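Local coordinates for conjugal transfer protein TRWB (Escherichia coli, PDB 1E9R), which probably couples the DNA-processing complex to the transport channel in bacterial conjugation, acting as a ring-shaped, membrane-anchored nucleotide-binding motor that resembles ring helicases and F1-ATPase, at residues Asp402-Val407 against Ile415-Leu420; Val40-Val45 against Val407-Asn412; Gly345-Pro350 against Ile397-Asp402; Leu358-His363 against Arg390-Ala395; Arg54-Asn59 against Arg310-Leu315. All blocks are in the same frame, centred on the assembly; numbering follows the deposited sequence.

Four of the five contacts cluster at one end of the mixed central sheet, and interaction 5 lies in its middle. Interaction 1 is the hub: it shares Val407 with interaction 2 and Asp402 with interaction 3, and its Tyr406 CE1 lies 3.7 Å from Val392 CG2 of interaction 4. Interactions 3 and 4 meet through Ile397 CG1 and Val392 CG1, 3.5 Å apart. Interaction 5, its centre about 11 Å from that of interaction 2, touches it where Val42 CG2 lies 4.2 Å from Leu56 CD2. Its strand 56-59 leads into a probable Walker A P-loop, whose backbone amides hold a sulphate and whose residues also meet Leu420 of interaction 1.

Interaction 1 (Asp402-Val407 against Ile415-Leu420); sequences DLTAYV and IAKVPL
Leu403 O accepts a hydrogen bond from Leu420 N at 2.7 Å, nearly straight at the hydrogen (176°), although the donor stands well above the carbonyl plane. The next bonds form a reciprocal pair: Ala405 N to Val418 O and Val418 N to Ala405 O, each 2.8 Å. Val407 N then bonds to Ala416 O at 3.0 Å, and the return bond from Ala416 N to Val407 O is longer, 3.3 Å, and more bent. With strand directions 162° apart, this is the register of an antiparallel beta hairpin.

On the face that carries Thr404 and Tyr406, Lys417 does most of the side-chain work. Its CG is anti to the backbone N (chi1 -178°) and the chain beyond is extended, which lays the methylenes across the Tyr406 ring. CB comes 3.5 Å from Tyr406 CE1, and CG makes an off-centre CH-pi contact, 4.3 Å from the ring centroid. Farther out, Lys417 CE meets the methyl Thr404 CG2, whose neighbour OG1 is hydrogen-bonded to Pro401 O. At the hairpin's open end, Leu403 CD2 packs 3.9 Å from Leu420 CB, the two side chains at about a right angle.

Strand 404-408 is bonded on its other edge to strand 339-342 through Tyr406 and Val342; strand 415-419 is bonded through Ile415 to Arg22 and Val24, with strand 23-24 beside it and parallel to it; and Leu420 rests on helix 66-79.

Interaction 2 (Val40-Val45 against Val407-Asn412); sequences VTVAGV and VGFAGN
Val42 meets both Val407 and Phe409, one with each methyl. Its CG1, anti to the backbone N (chi1 180°), lies 4.2 Å from Val407 CG1, while CG2 reaches Phe409 CE1 at 3.7 Å, near the plane of the ring. Val42 CB is also 3.9 Å from Phe409 CZ, which places this valine around the far end of the aromatic side chain, the two approaching from opposite directions. Ala43 adds a lighter touch, its CB 4.3 Å from Val407 CG2. Gly44 follows at the bend as the third residue of the type I' turn from Val42 to Val45, with positive phi (89°), a conformation suited to glycine. Two backbone bonds close that hairpin, Val42 N to Val45 O at 2.7 Å and Val45 N to Val42 O at 2.8 Å. Val45 returns to the aromatic ring, with CG1 in the ring plane at its edge, 3.7 Å from Phe409 CE2.

The ring is thus met along its rim by valines from both strands of the turn. Val407 CG1, two residues earlier in the same segment, lies over one face, 3.5 Å above the plane and offset toward the rim. Every touching side chain is an aliphatic or aromatic hydrocarbon and all are buried, and the two segments exchange no hydrogen bonds, so the turn is held against the end of strand 404-408 and the Phe409 ring that follows it by hydrophobic and dispersion contacts.

Interaction 3 (Gly345-Pro350 against Ile397-Asp402); sequences GSRTDP and IANLPD
The loop between strand 339-342 and helix 350-360 meets the end of helix 394-398 at a subunit interface, with Arg347 reaching across to Asn399. Arg347 NH2 donates to Asn399 OD1 at 2.9 Å, but the angle of 127° at the hydrogen makes the bond weak, and the guanidinium and amide planes are turned 69° from each other. Two torsions bring the group there: CG sits between the backbone N and the carbonyl carbon (chi1 41°), and the chain bends again at chi3, curling the guanidinium over the helix end. Ala398 O consequently lies over one guanidinium face, 4.1 Å from NH1 and offset toward the rim. The amide of Asn399 is anchored from its other end, because ND2 is hydrogen-bonded to Ala395 O, which is consistent with OD1 being turned toward the arginine.

Nearer the backbone the contact is by van der Waals packing. Arg347 CB and Ala398 CB are 4.1 Å apart where the two backbones come nearest, the CA atoms of these residues being 4.8 Å apart. Ile397 puts CG2 3.6 Å from Gly345 N. The loop shapes itself by a type I turn from Ser346 to Asp349, closed by Asp349 N to Ser346 O at 3.0 Å. Asp349 then serves as the N-cap of helix 350-360.

Ile397 and Ala398 also pack on Asn353 of that helix, while Ser346 OG and Thr348 OG1 bond to Phe337 O of a neighbouring subunit, placing the loop between its own two helices and the next member of the ring.

Interaction 4 (Leu358-His363 against Arg390-Ala395); sequences LSLGEH and RVVMPA
Gly361 O and Val391 N make the one direct hydrogen bond between the segments, 3.1 Å long and nearly straight (171°), with the donor in the carbonyl plane. Water 1 also donates to Gly361 O, at 2.6 Å, and accepts from Val392 N at 2.9 Å, bridging the two segments one residue farther on. Gly361, the first residue beyond helix 350-360, takes positive phi and turns the chain into strand 362-368.

Charged contacts centre on Arg390. Its NE lies 3.8 Å from Glu362 OE2, a long salt bridge with carboxylate and guanidinium planes 53° apart; Glu362 OE1 forms a salt bridge with Arg388. Water 2, in the guanidinium plane, accepts from Arg390 NH2 at 2.9 Å and donates weakly to that same OE2. A bend at chi2 (-63°) folds the arginine back so that one guanidinium face lies over Leu358 CA. Ser357 OG takes a hydrogen bond from NH1, and Glu354 forms a salt bridge with NH2.

Among apolar contacts, Leu360 CD2 packs 3.7 Å from Val392 CG2, their side chains slanting across each other. Val391 CG2 approaches the His363 ring, 3.7 Å from ND1; the far nitrogen of that ring, NE2, is hydrogen-bonded to Glu389.

The charge of Arg390 is thus spread over Glu354, Ser357, the long bridge to Glu362 and water 2, a set of partners that probably holds the guanidinium's orientation.

Interaction 5 (Arg54-Asn59 against Arg310-Leu315); sequences RHLLVN and RVVAGL
Leu56 and Val58 alternate with Val311, Ala313 and Leu315 in the backbone bonding of two parallel strands. Leu56 N binds Val311 O and Leu56 O receives Ala313 N, both at 3.0 Å; Val58 N then binds Ala313 O at 2.8 Å, and Val58 O receives Leu315 N at 2.9 Å. The short strand axes diverge by only 20°.

A side chain extends the bonding at each end. Val311 N donates to His55 ND1 at 3.0 Å, slightly out of the imidazole plane, so this ring nitrogen acts as acceptor, while His55 NE2 makes a weak hydrogen bond to Leu301 O. At the other end Asn59 ND2 gives a short bond of 2.6 Å to Leu315 O, with the oxygen in the amide plane but the angle at the hydrogen bent to 144°. Asn59 CG is anti to the backbone N (chi1 -164°), which carries the amide toward the neighbouring strand.

Around this frame the aliphatic groups sort by face. Leu57 CD1 packs 4.1 Å from Leu315 CB on the side shared with Asn59 and Ala313; on the reverse, Val312 CG1 meets Leu56 CD2 at 4.2 Å and also Val58 CG2. Helix 66-79 lies against that second side through Leu70 and Leu73. Strands 339-342 and 281-285 flank the pair, bonded to strand 56-59 and packed on strand 309-315 respectively.

Strand 309-315 thus separates strand 56-59, which enters the probable Walker A loop, from strand 281-285 in the sheet's parallel part, an order consistent with RecA/ASCE-class P-loop NTPases and with the likeness to ring helicases and F1-ATPase.

Interaction 1 (Asp402-Val407 against Ile415-Leu420)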
# COMPACT_ATOMS: atom_id res chain seq x y z
N ASP B 402 17.82 17.23 27.90
CA ASP B 402 17.04 16.23 28.61
C ASP B 402 16.45 16.79 29.90
O ASP B 402 16.95 17.78 30.44
CB ASP B 402 17.90 14.98 28.86
CG ASP B 402 17.93 14.05 27.65
OD1 ASP B 402 18.05 14.55 26.50
OD2 ASP B 402 17.84 12.81 27.83
N LEU B 403 15.38 16.17 30.37
CA LEU B 403 14.70 16.61 31.58
C LEU B 403 14.03 17.96 31.34
O LEU B 403 13.93 18.79 32.22
CB LEU B 403 15.67 16.71 32.75
CG LEU B 403 16.11 15.36 33.30
CD1 LEU B 403 17.10 15.59 34.43
CD2 LEU B 403 14.90 14.57 33.78
N THR B 404 13.59 18.16 30.10
CA THR B 404 12.89 19.37 29.73
C THR B 404 11.62 18.91 29.02
O THR B 404 11.66 18.00 28.16
CB THR B 404 13.72 20.25 28.80
OG1 THR B 404 15.00 20.48 29.41
CG2 THR B 404 13.03 21.58 28.57
N ALA B 405 10.49 19.51 29.36
CA ALA B 405 9.23 19.11 28.77
C ALA B 405 8.30 20.25 28.38
O ALA B 405 8.31 21.32 28.97
CB ALA B 405 8.49 18.18 29.71
N TYR B 406 7.49 19.97 27.36
CA TYR B 406 6.49 20.91 26.90
C TYR B 406 5.18 20.35 27.43
O TYR B 406 4.78 19.26 27.05
CB TYR B 406 6.46 20.98 25.38
CG TYR B 406 7.54 21.85 24.81
CD1 TYR B 406 7.43 23.24 24.86
CD2 TYR B 406 8.67 21.31 24.21
CE1 TYR B 406 8.42 24.07 24.34
CE2 TYR B 406 9.67 22.13 23.67
CZ TYR B 406 9.54 23.51 23.75
OH TYR B 406 10.51 24.33 23.24
N VAL B 407 4.53 21.09 28.32
CA VAL B 407 3.28 20.65 28.91
C VAL B 407 2.08 21.29 28.23
O VAL B 407 1.96 22.52 28.22
CB VAL B 407 3.24 20.97 30.42
CG1 VAL B 407 1.95 20.44 31.05
CG2 VAL B 407 4.45 20.36 31.11
N ILE B 415 0.71 26.32 26.22
CA ILE B 415 1.70 25.30 26.52
C ILE B 415 2.90 26.01 27.16
O ILE B 415 3.05 27.22 27.01
CB ILE B 415 2.18 24.56 25.25
CG1 ILE B 415 2.93 25.54 24.34
CG2 ILE B 415 1.00 23.93 24.53
CD1 ILE B 415 3.54 24.91 23.11
N ALA B 416 3.73 25.25 27.85
CA ALA B 416 4.90 25.82 28.51
C ALA B 416 6.11 24.88 28.48
O ALA B 416 5.96 23.67 28.60
CB ALA B 416 4.54 26.15 29.95
N LYS B 417 7.30 25.45 28.32
CA LYS B 417 8.53 24.68 28.33
C LYS B 417 8.99 24.75 29.78
O LYS B 417 9.37 25.81 30.28
CB LYS B 417 9.56 25.32 27.41
CG LYS B 417 10.89 24.59 27.30
CD LYS B 417 11.84 25.38 26.41
CE LYS B 417 13.23 24.80 26.41
NZ LYS B 417 14.17 25.60 25.59
N VAL B 418 8.92 23.61 30.46
CA VAL B 418 9.27 23.52 31.87
C VAL B 418 10.33 22.45 32.10
O VAL B 418 10.40 21.47 31.36
CB VAL B 418 8.01 23.19 32.71
CG1 VAL B 418 8.39 22.90 34.14
CG2 VAL B 418 7.04 24.34 32.66
N PRO B 419 11.18 22.63 33.12
CA PRO B 419 12.19 21.61 33.38
C PRO B 419 11.68 20.58 34.38
O PRO B 419 10.84 20.87 35.24
CB PRO B 419 13.35 22.43 33.92
CG PRO B 419 12.63 23.44 34.74
CD PRO B 419 11.52 23.88 33.81
N LEU B 420 12.19 19.36 34.24
CA LEU B 420 11.85 18.26 35.13
C LEU B 420 12.90 18.23 36.23
O LEU B 420 14.09 18.43 35.97
CB LEU B 420 11.90 16.93 34.38
CG LEU B 420 10.60 16.46 33.74
CD1 LEU B 420 10.82 15.12 33.06
CD2 LEU B 420 9.53 16.36 34.82

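Interaction 2 (Val40-Val45 against Val407-Asn412)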
# COMPACT_ATOMS: atom_id res chain seq x y z
N VAL B 40 -2.36 17.23 41.59
CA VAL B 40 -1.14 16.46 41.31
C VAL B 40 -0.35 17.34 40.34
O VAL B 40 -0.92 18.22 39.70
CB VAL B 40 -1.48 15.11 40.65
CG1 VAL B 40 -2.32 14.26 41.61
CG2 VAL B 40 -2.24 15.33 39.34
N THR B 41 0.96 17.12 40.22
CA THR B 41 1.72 17.97 39.31
C THR B 41 2.38 17.25 38.16
O THR B 41 2.74 16.07 38.26
CB THR B 41 2.83 18.75 40.04
OG1 THR B 41 3.80 17.83 40.58
CG2 THR B 41 2.24 19.59 41.16
N VAL B 42 2.54 18.00 37.07
CA VAL B 42 3.18 17.52 35.86
C VAL B 42 4.37 18.43 35.66
O VAL B 42 4.22 19.60 35.33
CB VAL B 42 2.24 17.66 34.64
CG1 VAL B 42 2.94 17.15 33.38
CG2 VAL B 42 0.94 16.89 34.88
N ALA B 43 5.57 17.90 35.88
CA ALA B 43 6.79 18.69 35.72
C ALA B 43 6.74 19.97 36.56
O ALA B 43 7.24 21.02 36.15
CB ALA B 43 7.00 19.04 34.25
N GLY B 44 6.12 19.88 37.73
CA GLY B 44 6.02 21.04 38.60
C GLY B 44 4.80 21.89 38.33
O GLY B 44 4.53 22.85 39.07
N VAL B 45 4.05 21.56 37.29
CA VAL B 45 2.85 22.33 36.96
C VAL B 45 1.62 21.60 37.47
O VAL B 45 1.42 20.43 37.16
CB VAL B 45 2.70 22.55 35.45
CG1 VAL B 45 1.54 23.50 35.19
CG2 VAL B 45 3.99 23.09 34.85
N VAL B 407 4.53 21.09 28.32
CA VAL B 407 3.28 20.65 28.91
C VAL B 407 2.08 21.29 28.23
O VAL B 407 1.96 22.52 28.22
CB VAL B 407 3.24 20.97 30.42
CG1 VAL B 407 1.95 20.44 31.05
CG2 VAL B 407 4.45 20.36 31.11
N GLY B 408 1.20 20.46 27.67
CA GLY B 408 0.01 20.95 27.00
C GLY B 408 -1.25 20.27 27.51
O GLY B 408 -1.65 19.23 27.00
N PHE B 409 -1.86 20.85 28.52
CA PHE B 409 -3.08 20.30 29.10
C PHE B 409 -4.24 20.41 28.14
O PHE B 409 -4.23 21.25 27.24
CB PHE B 409 -3.41 21.01 30.41
CG PHE B 409 -2.43 20.71 31.52
CD1 PHE B 409 -2.26 19.41 31.99
CD2 PHE B 409 -1.68 21.73 32.10
CE1 PHE B 409 -1.36 19.12 33.03
CE2 PHE B 409 -0.77 21.45 33.14
CZ PHE B 409 -0.61 20.15 33.60
N ALA B 410 -5.25 19.57 28.34
CA ALA B 410 -6.44 19.55 27.50
C ALA B 410 -7.17 20.89 27.52
O ALA B 410 -6.99 21.68 28.45
CB ALA B 410 -7.38 18.44 27.95
N GLY B 411 -7.99 21.12 26.50
CA GLY B 411 -8.74 22.36 26.45
C GLY B 411 -7.95 23.57 25.98
O GLY B 411 -6.91 23.45 25.33
N ASN B 412 -8.46 24.75 26.33
CA ASN B 412 -7.85 26.00 25.93
C ASN B 412 -6.80 26.49 26.92
O ASN B 412 -6.99 27.49 27.61
CB ASN B 412 -8.96 27.04 25.75
CG ASN B 412 -8.46 28.31 25.12
OD1 ASN B 412 -7.64 28.28 24.21
ND2 ASN B 412 -8.97 29.44 25.60

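Interaction 3 (Gly345-Pro350 against Ile397-Asp402)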
# COMPACT_ATOMS: atom_id res chain seq x y z
N GLY B 345 11.91 14.06 20.72
CA GLY B 345 12.51 12.88 20.10
C GLY B 345 14.03 13.00 19.95
O GLY B 345 14.67 13.92 20.49
N SER B 346 14.61 12.04 19.23
CA SER B 346 16.05 12.02 19.00
C SER B 346 16.27 12.72 17.67
O SER B 346 15.37 12.76 16.84
CB SER B 346 16.52 10.56 18.94
OG SER B 346 17.93 10.47 18.77
N ARG B 347 17.45 13.30 17.47
CA ARG B 347 17.70 13.97 16.20
C ARG B 347 17.82 12.98 15.05
O ARG B 347 17.91 13.38 13.90
CB ARG B 347 18.94 14.88 16.23
CG ARG B 347 20.17 14.35 16.96
CD ARG B 347 21.46 15.00 16.44
NE ARG B 347 21.45 16.47 16.36
CZ ARG B 347 21.57 17.31 17.39
NH1 ARG B 347 21.72 16.87 18.63
NH2 ARG B 347 21.56 18.62 17.17
N THR B 348 17.85 11.69 15.38
CA THR B 348 17.95 10.64 14.36
C THR B 348 16.56 10.27 13.89
O THR B 348 16.39 9.45 12.99
CB THR B 348 18.60 9.37 14.93
OG1 THR B 348 17.92 8.97 16.13
CG2 THR B 348 20.08 9.60 15.21
N ASP B 349 15.55 10.91 14.49
CA ASP B 349 14.15 10.64 14.17
C ASP B 349 13.41 11.93 13.84
O ASP B 349 12.48 12.32 14.54
CB ASP B 349 13.50 9.93 15.37
CG ASP B 349 12.09 9.42 15.08
OD1 ASP B 349 11.64 9.50 13.92
OD2 ASP B 349 11.45 8.92 16.03
N PRO B 350 13.81 12.60 12.75
CA PRO B 350 13.18 13.86 12.34
C PRO B 350 11.68 13.75 12.09
O PRO B 350 10.95 14.75 12.16
CB PRO B 350 13.96 14.26 11.09
CG PRO B 350 14.41 12.94 10.53
CD PRO B 350 14.83 12.18 11.77
N ILE B 397 12.89 20.73 19.08
CA ILE B 397 12.57 19.50 19.80
C ILE B 397 13.76 18.53 19.76
O ILE B 397 14.03 17.80 20.72
CB ILE B 397 11.30 18.83 19.20
CG1 ILE B 397 10.08 19.72 19.46
CG2 ILE B 397 11.09 17.45 19.81
CD1 ILE B 397 8.78 19.19 18.92
N ALA B 398 14.48 18.56 18.64
CA ALA B 398 15.65 17.71 18.43
C ALA B 398 16.82 18.18 19.29
O ALA B 398 17.74 17.40 19.58
CB ALA B 398 16.04 17.72 16.97
N ASN B 399 16.80 19.44 19.69
CA ASN B 399 17.86 20.00 20.52
C ASN B 399 17.44 20.20 21.96
O ASN B 399 18.20 20.74 22.77
CB ASN B 399 18.33 21.33 19.92
CG ASN B 399 19.07 21.14 18.63
OD1 ASN B 399 20.20 20.66 18.63
ND2 ASN B 399 18.43 21.48 17.52
N LEU B 400 16.23 19.78 22.29
CA LEU B 400 15.72 19.91 23.65
C LEU B 400 16.66 19.23 24.62
O LEU B 400 17.00 18.05 24.43
CB LEU B 400 14.36 19.23 23.77
CG LEU B 400 13.13 20.08 24.10
CD1 LEU B 400 12.07 19.17 24.65
CD2 LEU B 400 13.47 21.13 25.13
N PRO B 401 17.13 19.95 25.65
CA PRO B 401 18.03 19.29 26.61
C PRO B 401 17.19 18.27 27.37
O PRO B 401 15.97 18.42 27.46
CB PRO B 401 18.52 20.45 27.48
CG PRO B 401 17.38 21.43 27.43
CD PRO B 401 16.96 21.38 25.98
N ASP B 402 17.82 17.23 27.90
CA ASP B 402 17.04 16.23 28.61
C ASP B 402 16.45 16.79 29.90
O ASP B 402 16.95 17.78 30.44
CB ASP B 402 17.90 14.98 28.86
CG ASP B 402 17.93 14.05 27.65
OD1 ASP B 402 18.05 14.55 26.50
OD2 ASP B 402 17.84 12.81 27.83

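Interaction 4 (Leu358-His363 against Arg390-Ala395)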
# COMPACT_ATOMS: atom_id res chain seq x y z
N LEU B 358 4.24 19.52 15.07
CA LEU B 358 2.89 19.71 14.55
C LEU B 358 1.87 19.59 15.68
O LEU B 358 0.94 20.39 15.76
CB LEU B 358 2.59 18.66 13.48
CG LEU B 358 1.58 18.92 12.35
CD1 LEU B 358 0.73 17.68 12.14
CD2 LEU B 358 0.70 20.10 12.65
N SER B 359 2.03 18.59 16.54
CA SER B 359 1.12 18.37 17.67
C SER B 359 1.04 19.61 18.56
O SER B 359 -0.04 19.98 19.02
CB SER B 359 1.56 17.17 18.52
OG SER B 359 1.48 15.95 17.80
N LEU B 360 2.20 20.22 18.81
CA LEU B 360 2.26 21.43 19.62
C LEU B 360 1.48 22.52 18.90
O LEU B 360 0.80 23.33 19.53
CB LEU B 360 3.73 21.83 19.85
CG LEU B 360 4.38 21.44 21.19
CD1 LEU B 360 3.61 20.35 21.88
CD2 LEU B 360 5.80 20.99 20.97
N GLY B 361 1.58 22.53 17.57
CA GLY B 361 0.82 23.48 16.78
C GLY B 361 1.46 24.79 16.39
O GLY B 361 2.52 25.15 16.88
N GLU B 362 0.78 25.50 15.48
CA GLU B 362 1.23 26.80 14.99
C GLU B 362 0.38 27.91 15.60
O GLU B 362 -0.65 27.67 16.23
CB GLU B 362 1.04 26.94 13.47
CG GLU B 362 1.55 25.82 12.60
CD GLU B 362 1.54 26.22 11.13
OE1 GLU B 362 0.50 26.75 10.65
OE2 GLU B 362 2.57 26.00 10.45
N HIS B 363 0.83 29.14 15.38
CA HIS B 363 0.09 30.31 15.84
C HIS B 363 0.13 31.33 14.71
O HIS B 363 1.02 31.28 13.86
CB HIS B 363 0.69 30.88 17.15
CG HIS B 363 2.09 31.41 17.03
ND1 HIS B 363 2.88 31.66 18.13
CD2 HIS B 363 2.83 31.76 15.95
CE1 HIS B 363 4.04 32.15 17.73
NE2 HIS B 363 4.04 32.23 16.41
N ARG B 390 5.27 27.54 13.49
CA ARG B 390 5.26 26.55 14.56
C ARG B 390 5.70 27.23 15.84
O ARG B 390 6.71 27.92 15.87
CB ARG B 390 6.24 25.40 14.28
CG ARG B 390 5.84 24.46 13.16
CD ARG B 390 4.54 23.72 13.45
NE ARG B 390 4.08 22.99 12.28
CZ ARG B 390 4.67 21.90 11.78
NH1 ARG B 390 5.76 21.39 12.36
NH2 ARG B 390 4.20 21.34 10.68
N VAL B 391 4.94 27.03 16.90
CA VAL B 391 5.32 27.60 18.18
C VAL B 391 6.67 26.97 18.55
O VAL B 391 7.57 27.64 19.05
CB VAL B 391 4.24 27.28 19.23
CG1 VAL B 391 4.70 27.69 20.62
CG2 VAL B 391 2.95 28.02 18.86
N VAL B 392 6.79 25.67 18.27
CA VAL B 392 8.01 24.92 18.55
C VAL B 392 8.45 24.23 17.26
O VAL B 392 7.69 23.44 16.70
CB VAL B 392 7.78 23.82 19.61
CG1 VAL B 392 9.09 23.10 19.90
CG2 VAL B 392 7.19 24.42 20.87
N MET B 393 9.66 24.54 16.80
CA MET B 393 10.20 23.95 15.58
C MET B 393 10.66 22.52 15.79
O MET B 393 11.06 22.15 16.89
CB MET B 393 11.41 24.75 15.09
CG MET B 393 11.12 25.82 14.07
SD MET B 393 12.62 26.75 13.70
CE MET B 393 13.40 25.74 12.42
N PRO B 394 10.59 21.69 14.74
CA PRO B 394 11.03 20.30 14.91
C PRO B 394 12.47 20.28 15.42
O PRO B 394 12.82 19.46 16.27
CB PRO B 394 10.89 19.74 13.50
CG PRO B 394 9.69 20.47 12.98
CD PRO B 394 9.96 21.88 13.42
N ALA B 395 13.29 21.20 14.91
CA ALA B 395 14.70 21.33 15.30
C ALA B 395 14.87 21.74 16.76
O ALA B 395 15.89 21.42 17.38
CB ALA B 395 15.40 22.35 14.41
O HOH W 1 4.76 23.87 17.31
O HOH W 2 2.12 22.98 9.44

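Interaction 5 (Arg54-Asn59 against Arg310-Leu315)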
# COMPACT_ATOMS: atom_id res chain seq x y z
N ARG B 54 -9.27 12.78 31.85
CA ARG B 54 -9.23 12.86 30.39
C ARG B 54 -7.86 12.36 29.90
O ARG B 54 -7.52 12.43 28.72
CB ARG B 54 -9.53 14.29 29.90
CG ARG B 54 -11.03 14.62 29.95
CD ARG B 54 -11.40 15.97 29.29
NE ARG B 54 -10.81 17.15 29.95
CZ ARG B 54 -10.99 18.41 29.56
NH1 ARG B 54 -11.75 18.68 28.50
NH2 ARG B 54 -10.42 19.42 30.23
N HIS B 55 -7.07 11.86 30.85
CA HIS B 55 -5.78 11.24 30.59
C HIS B 55 -4.62 12.07 30.07
O HIS B 55 -4.80 13.14 29.50
CB HIS B 55 -6.02 10.02 29.69
CG HIS B 55 -7.27 9.28 30.04
ND1 HIS B 55 -7.50 8.77 31.31
CD2 HIS B 55 -8.41 9.06 29.34
CE1 HIS B 55 -8.73 8.28 31.37
NE2 HIS B 55 -9.30 8.45 30.19
N LEU B 56 -3.42 11.52 30.27
CA LEU B 56 -2.17 12.16 29.90
C LEU B 56 -1.22 11.24 29.16
O LEU B 56 -0.90 10.14 29.64
CB LEU B 56 -1.47 12.67 31.16
CG LEU B 56 -0.15 13.42 30.94
CD1 LEU B 56 -0.44 14.78 30.34
CD2 LEU B 56 0.59 13.58 32.26
N LEU B 57 -0.74 11.70 28.01
CA LEU B 57 0.20 10.94 27.21
C LEU B 57 1.57 11.61 27.31
O LEU B 57 1.72 12.77 26.97
CB LEU B 57 -0.27 10.91 25.75
CG LEU B 57 0.54 10.04 24.79
CD1 LEU B 57 0.59 8.61 25.30
CD2 LEU B 57 -0.08 10.08 23.42
N VAL B 58 2.56 10.88 27.82
CA VAL B 58 3.92 11.43 27.96
C VAL B 58 4.81 10.88 26.86
O VAL B 58 5.29 9.76 26.94
CB VAL B 58 4.52 11.05 29.33
CG1 VAL B 58 5.89 11.67 29.47
CG2 VAL B 58 3.62 11.52 30.44
N ASN B 59 5.03 11.70 25.84
CA ASN B 59 5.80 11.30 24.66
C ASN B 59 7.26 11.80 24.67
O ASN B 59 7.52 12.99 24.83
CB ASN B 59 5.06 11.82 23.42
CG ASN B 59 5.53 11.18 22.12
OD1 ASN B 59 5.28 11.71 21.05
ND2 ASN B 59 6.18 10.03 22.21
N ARG B 310 -8.08 7.50 35.71
CA ARG B 310 -7.12 8.50 35.25
C ARG B 310 -5.91 7.73 34.77
O ARG B 310 -5.21 7.11 35.56
CB ARG B 310 -6.72 9.41 36.41
CG ARG B 310 -7.88 10.18 37.00
CD ARG B 310 -7.63 10.50 38.46
NE ARG B 310 -8.39 11.67 38.91
CZ ARG B 310 -9.71 11.73 38.98
NH1 ARG B 310 -10.46 10.68 38.65
NH2 ARG B 310 -10.29 12.85 39.41
N VAL B 311 -5.67 7.77 33.46
CA VAL B 311 -4.53 7.05 32.88
C VAL B 311 -3.38 7.96 32.47
O VAL B 311 -3.58 9.03 31.89
CB VAL B 311 -4.96 6.23 31.64
CG1 VAL B 311 -3.78 5.40 31.12
CG2 VAL B 311 -6.15 5.33 32.01
N VAL B 312 -2.16 7.53 32.79
CA VAL B 312 -0.95 8.26 32.44
C VAL B 312 -0.09 7.22 31.75
O VAL B 312 0.28 6.22 32.36
CB VAL B 312 -0.22 8.80 33.68
CG1 VAL B 312 1.05 9.52 33.26
CG2 VAL B 312 -1.13 9.74 34.46
N ALA B 313 0.21 7.45 30.48
CA ALA B 313 1.00 6.49 29.73
C ALA B 313 2.21 7.11 29.07
O ALA B 313 2.13 8.20 28.50
CB ALA B 313 0.12 5.81 28.66
N GLY B 314 3.33 6.42 29.16
CA GLY B 314 4.55 6.91 28.54
C GLY B 314 4.58 6.29 27.15
O GLY B 314 4.03 5.20 26.95
N LEU B 315 5.22 6.97 26.20
CA LEU B 315 5.32 6.47 24.83
C LEU B 315 6.62 6.95 24.23
O LEU B 315 6.76 8.13 23.94
CB LEU B 315 4.16 7.01 23.97
CG LEU B 315 4.12 6.54 22.51
CD1 LEU B 315 3.85 5.05 22.49
CD2 LEU B 315 3.05 7.30 21.74